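Local coordinates for fasciclin I (Drosophila melanogaster, PDB 1O70), which mediates neural cell adhesion as a surface glycoprotein, represented here by its third and fourth FAS1 domains, at residues 232-237 against 305-310; 50-55 against 145-150. All coordinates share one frame; numbering follows the deposited sequence.

Interaction 1 of 2, residues 232-237 against 305-310; sequences ERHLAI and YPLLEE. With SO4 (sulfate ion), chain F.
His234 and Leu307 bring two backbones to 7.1 Å between their CA atoms where, in the fourth FAS1 domain, the turn leading into strand 235-238 meets the chain leaving strand 298-303; Leu307 centres an inverse gamma turn. Arg233 and His234 grip both peptide groups of Leu307. Leu307 N donates to His234 NE2 at 2.9 Å, 29° out of the imidazole plane, while ND1 is hydrogen-bonded to Ile230 O. Leu307 O accepts from Arg233 NH1 at 2.8 Å; this donor stands above the carbonyl plane, yet the oxygen lies near the guanidinium plane. CG of Arg233 is anti to the backbone N (chi1 174°) and the chain bends only at chi3 (-72°), which carries NH1 toward Leu307. NH2 donates a nearly straight hydrogen bond to O3 of a sulfate probably picked up in crystallisation, with NE close to the same ion. NH1 also forms a salt bridge with Asp312. A methionine at Arg233 would probably leave the Leu307 carbonyl without this donor and Asp312 without its positive mate. Trp281 packs on Arg233 and Leu307. Over one imidazole face lies the Leu307 methyl, a CH-pi contact with CD1 4.2 Å from the His234 ring centroid.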
# COMPACT_ATOMS: atom_id res chain seq x y z
N GLU A 232 -7.39 -17.18 -6.66
CA GLU A 232 -8.45 -16.63 -7.51
C GLU A 232 -9.61 -16.13 -6.67
O GLU A 232 -10.38 -15.29 -7.10
CB GLU A 232 -8.94 -17.68 -8.50
CG GLU A 232 -7.83 -18.21 -9.39
CD GLU A 232 -8.33 -19.22 -10.39
OE1 GLU A 232 -9.29 -19.95 -10.07
OE2 GLU A 232 -7.74 -19.30 -11.49
N ARG A 233 -9.72 -16.67 -5.46
CA ARG A 233 -10.78 -16.26 -4.56
C ARG A 233 -10.47 -14.86 -4.03
O ARG A 233 -11.37 -14.12 -3.66
CB ARG A 233 -10.87 -17.25 -3.40
CG ARG A 233 -11.85 -16.87 -2.31
CD ARG A 233 -11.73 -17.79 -1.10
NE ARG A 233 -12.25 -19.13 -1.36
CZ ARG A 233 -12.13 -20.15 -0.51
NH1 ARG A 233 -11.52 -19.96 0.65
NH2 ARG A 233 -12.62 -21.34 -0.81
N HIS A 234 -9.18 -14.50 -4.01
CA HIS A 234 -8.76 -13.19 -3.52
C HIS A 234 -8.70 -12.12 -4.61
O HIS A 234 -8.54 -10.93 -4.31
CB HIS A 234 -7.38 -13.28 -2.87
CG HIS A 234 -7.33 -14.16 -1.66
ND1 HIS A 234 -7.43 -15.53 -1.74
CD2 HIS A 234 -7.16 -13.87 -0.35
CE1 HIS A 234 -7.33 -16.05 -0.53
NE2 HIS A 234 -7.16 -15.06 0.33
N LEU A 235 -8.83 -12.55 -5.86
CA LEU A 235 -8.72 -11.64 -7.00
C LEU A 235 -10.00 -11.25 -7.72
O LEU A 235 -10.62 -12.06 -8.41
CB LEU A 235 -7.74 -12.22 -8.02
CG LEU A 235 -7.40 -11.32 -9.21
CD1 LEU A 235 -6.63 -10.10 -8.70
CD2 LEU A 235 -6.57 -12.09 -10.23
N ALA A 236 -10.36 -9.98 -7.59
CA ALA A 236 -11.55 -9.43 -8.23
C ALA A 236 -11.16 -8.79 -9.56
O ALA A 236 -10.27 -7.94 -9.61
CB ALA A 236 -12.20 -8.39 -7.33
N ILE A 237 -11.83 -9.19 -10.63
CA ILE A 237 -11.52 -8.67 -11.96
C ILE A 237 -12.72 -7.97 -12.60
O ILE A 237 -13.74 -8.61 -12.84
CB ILE A 237 -11.07 -9.82 -12.89
CG1 ILE A 237 -9.94 -10.61 -12.21
CG2 ILE A 237 -10.65 -9.25 -14.24
CD1 ILE A 237 -9.51 -11.88 -12.95
N TYR A 305 -5.10 -12.12 7.27
CA TYR A 305 -5.23 -13.56 7.15
C TYR A 305 -5.91 -13.86 5.82
O TYR A 305 -6.79 -13.12 5.38
CB TYR A 305 -6.08 -14.09 8.31
CG TYR A 305 -6.02 -15.58 8.54
CD1 TYR A 305 -4.90 -16.17 9.15
CD2 TYR A 305 -7.06 -16.42 8.12
CE1 TYR A 305 -4.83 -17.55 9.34
CE2 TYR A 305 -6.99 -17.81 8.31
CZ TYR A 305 -5.87 -18.36 8.92
OH TYR A 305 -5.78 -19.73 9.09
N PRO A 306 -5.51 -14.95 5.16
CA PRO A 306 -6.08 -15.33 3.87
C PRO A 306 -7.53 -15.83 3.97
O PRO A 306 -7.93 -16.37 5.00
CB PRO A 306 -5.13 -16.42 3.39
CG PRO A 306 -4.69 -17.06 4.67
CD PRO A 306 -4.45 -15.89 5.57
N LEU A 307 -8.31 -15.60 2.92
CA LEU A 307 -9.70 -16.07 2.91
C LEU A 307 -9.65 -17.59 2.85
O LEU A 307 -9.66 -18.17 1.76
CB LEU A 307 -10.43 -15.51 1.69
CG LEU A 307 -10.47 -13.99 1.66
CD1 LEU A 307 -11.01 -13.51 0.33
CD2 LEU A 307 -11.32 -13.47 2.81
N LEU A 308 -9.59 -18.24 4.01
CA LEU A 308 -9.51 -19.70 4.06
C LEU A 308 -10.29 -20.31 5.22
O LEU A 308 -10.24 -19.81 6.35
CB LEU A 308 -8.04 -20.12 4.14
CG LEU A 308 -7.64 -21.53 3.71
CD1 LEU A 308 -7.96 -21.73 2.24
CD2 LEU A 308 -6.16 -21.74 3.96
N GLU A 309 -11.03 -21.38 4.93
CA GLU A 309 -11.81 -22.11 5.93
C GLU A 309 -11.17 -23.49 5.99
O GLU A 309 -10.37 -23.83 5.12
CB GLU A 309 -13.27 -22.24 5.48
CG GLU A 309 -13.96 -20.92 5.21
CD GLU A 309 -15.36 -21.09 4.66
OE1 GLU A 309 -15.51 -21.64 3.55
OE2 GLU A 309 -16.32 -20.67 5.34
N GLU A 310 -11.47 -24.30 7.01
CA GLU A 310 -10.84 -25.62 7.03
C GLU A 310 -11.55 -26.61 6.11
O GLU A 310 -11.32 -27.81 6.20
CB GLU A 310 -10.76 -26.18 8.46
CG GLU A 310 -12.07 -26.46 9.14
CD GLU A 310 -11.87 -27.19 10.46
OE1 GLU A 310 -11.11 -26.68 11.32
OE2 GLU A 310 -12.47 -28.27 10.63
S SO4 F . -14.92 -20.31 -3.48
O1 SO4 F . -14.37 -19.19 -4.28
O2 SO4 F . -16.30 -20.60 -3.94
O3 SO4 F . -14.08 -21.51 -3.66
O4 SO4 F . -14.95 -19.93 -2.05

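Interaction 2 of 2, residues 50-55 against 145-150; sequences ILAPSN and GYVHII. With SO4 (sulfate ion), chain D.
Ile50 N and Tyr146 O, 3.1 Å apart, make the first of five backbone hydrogen bonds joining two parallel strands, 48-53 and 145-150, neighbours in the mixed sheet of the third FAS1 domain. The bonds run alternately in the parallel pattern: Ile50 and Ala52 each use both N-H and C=O, bonding to Tyr146, His148 and Ile150, and Ser54 N closes the series on Ile150 O at 2.8 Å. Ala52 O is met less directly, since Ile150 N stands 46° out of its carbonyl plane, and Ile149 CA also approaches this oxygen.

On one face of the sheet lie Leu51, His148, Pro53 and Ile150. Leu51 places its CD2 methyl at the edge of the imidazole, 3.9 Å from His148 CD2. Ile150 has CG1 between its backbone N and carbonyl carbon (chi1 60°), a rotation that lays this branch alongside Pro53 and carries CD1 to within 4.2 Å of Leu51 CB. The other face holds Ile50, Val147, Ala52 and Ile149, where Val147 CG2 touches Ile50 CB and Ile149 CG2 reaches across to Ser54 CB.

Beyond this shell, helix 21-33 covers the Ile50 and Ile149 face, with Phe27 against Ile50 and Ala23 against Ile149. Strand 131-141 flanks 145-150 on its other side. The His148 ring is held by NE2, hydrogen-bonded to Leu86 O. Asn55 ND2 makes a weak hydrogen bond to O1 of a sulfate also held by Arg25 and Lys26. The chain enters helix 55-60 with Ser54 as N-cap, its OG hydrogen-bonded to Ala57 N.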
# COMPACT_ATOMS: atom_id res chain seq x y z
N ILE A 50 8.39 16.52 6.23
CA ILE A 50 8.04 16.48 4.83
C ILE A 50 8.93 15.53 4.04
O ILE A 50 10.15 15.51 4.23
CB ILE A 50 8.17 17.89 4.22
CG1 ILE A 50 7.23 18.84 4.96
CG2 ILE A 50 7.88 17.85 2.72
CD1 ILE A 50 7.31 20.29 4.49
N LEU A 51 8.31 14.73 3.18
CA LEU A 51 9.06 13.82 2.32
C LEU A 51 8.98 14.51 0.97
O LEU A 51 7.96 14.42 0.29
CB LEU A 51 8.39 12.44 2.24
CG LEU A 51 8.24 11.66 3.56
CD1 LEU A 51 7.81 10.23 3.25
CD2 LEU A 51 9.57 11.64 4.33
N ALA A 52 10.04 15.22 0.61
CA ALA A 52 10.07 15.94 -0.65
C ALA A 52 10.68 15.13 -1.78
O ALA A 52 11.85 14.76 -1.74
CB ALA A 52 10.83 17.25 -0.49
N PRO A 53 9.88 14.83 -2.81
CA PRO A 53 10.37 14.05 -3.96
C PRO A 53 11.46 14.85 -4.66
O PRO A 53 11.37 16.08 -4.74
CB PRO A 53 9.14 13.92 -4.85
CG PRO A 53 8.00 14.01 -3.90
CD PRO A 53 8.43 15.08 -2.93
N SER A 54 12.49 14.17 -5.15
CA SER A 54 13.57 14.84 -5.87
C SER A 54 12.97 15.44 -7.13
O SER A 54 11.89 15.04 -7.55
CB SER A 54 14.65 13.84 -6.27
OG SER A 54 14.13 12.95 -7.24
N ASN A 55 13.68 16.38 -7.75
CA ASN A 55 13.18 17.00 -8.97
C ASN A 55 13.07 15.96 -10.07
O ASN A 55 12.20 16.05 -10.94
CB ASN A 55 14.13 18.11 -9.42
CG ASN A 55 14.51 19.03 -8.28
OD1 ASN A 55 15.29 18.66 -7.40
ND2 ASN A 55 13.94 20.22 -8.28
N GLY A 145 10.60 20.21 12.62
CA GLY A 145 10.82 18.82 12.25
C GLY A 145 11.96 18.57 11.29
O GLY A 145 13.06 19.10 11.45
N TYR A 146 11.70 17.75 10.28
CA TYR A 146 12.72 17.42 9.31
C TYR A 146 12.18 17.33 7.89
O TYR A 146 10.98 17.46 7.64
CB TYR A 146 13.40 16.09 9.67
CG TYR A 146 14.04 16.06 11.04
CD1 TYR A 146 13.28 15.80 12.18
CD2 TYR A 146 15.41 16.31 11.20
CE1 TYR A 146 13.87 15.79 13.45
CE2 TYR A 146 16.01 16.30 12.47
CZ TYR A 146 15.23 16.04 13.59
OH TYR A 146 15.79 16.04 14.84
N VAL A 147 13.10 17.11 6.96
CA VAL A 147 12.77 16.96 5.56
C VAL A 147 13.70 15.89 5.01
O VAL A 147 14.89 15.86 5.35
CB VAL A 147 13.00 18.26 4.79
CG1 VAL A 147 13.04 17.98 3.29
CG2 VAL A 147 11.90 19.25 5.11
N HIS A 148 13.16 15.03 4.17
CA HIS A 148 13.94 13.96 3.56
C HIS A 148 13.58 13.94 2.08
O HIS A 148 12.42 14.15 1.71
CB HIS A 148 13.55 12.61 4.15
CG HIS A 148 13.61 12.55 5.64
ND1 HIS A 148 14.80 12.48 6.34
CD2 HIS A 148 12.63 12.50 6.58
CE1 HIS A 148 14.56 12.38 7.63
NE2 HIS A 148 13.25 12.39 7.81
N ILE A 149 14.55 13.66 1.22
CA ILE A 149 14.29 13.61 -0.21
C ILE A 149 14.13 12.16 -0.68
O ILE A 149 14.98 11.31 -0.39
CB ILE A 149 15.42 14.31 -1.03
CG1 ILE A 149 15.39 15.82 -0.76
CG2 ILE A 149 15.17 14.15 -2.52
CD1 ILE A 149 15.80 16.22 0.61
N ILE A 150 13.03 11.88 -1.38
CA ILE A 150 12.78 10.53 -1.89
C ILE A 150 12.83 10.54 -3.41
O ILE A 150 12.60 11.57 -4.04
CB ILE A 150 11.43 9.98 -1.40
CG1 ILE A 150 10.27 10.88 -1.86
CG2 ILE A 150 11.44 9.85 0.12
CD1 ILE A 150 8.90 10.40 -1.36
S SO4 D . 11.88 21.91 -12.29
O1 SO4 D . 12.32 20.99 -11.22
O2 SO4 D . 13.00 22.18 -13.21
O3 SO4 D . 10.76 21.29 -13.03
O4 SO4 D . 11.41 23.18 -11.70

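Each interaction belongs to its own FAS1 domain: interaction 2 to the third and interaction 1 to the fourth. Along the chain they come in series, interaction 2 first, and they sit on opposite sides of the chain's centre, their own centres 38 Å apart and nearest atoms about 26 Å apart. The two domains each have a seven-stranded mixed sheet with strand order 2-1-7-6-5-4-3. Interaction 2 lies within its sheet, pairing the first strand with the last; interaction 1 lies beside the other sheet, joining the entry to its second strand with the chain beyond its last. Both tie the end of a FAS1 domain back to an earlier part: its first strand, or its middle.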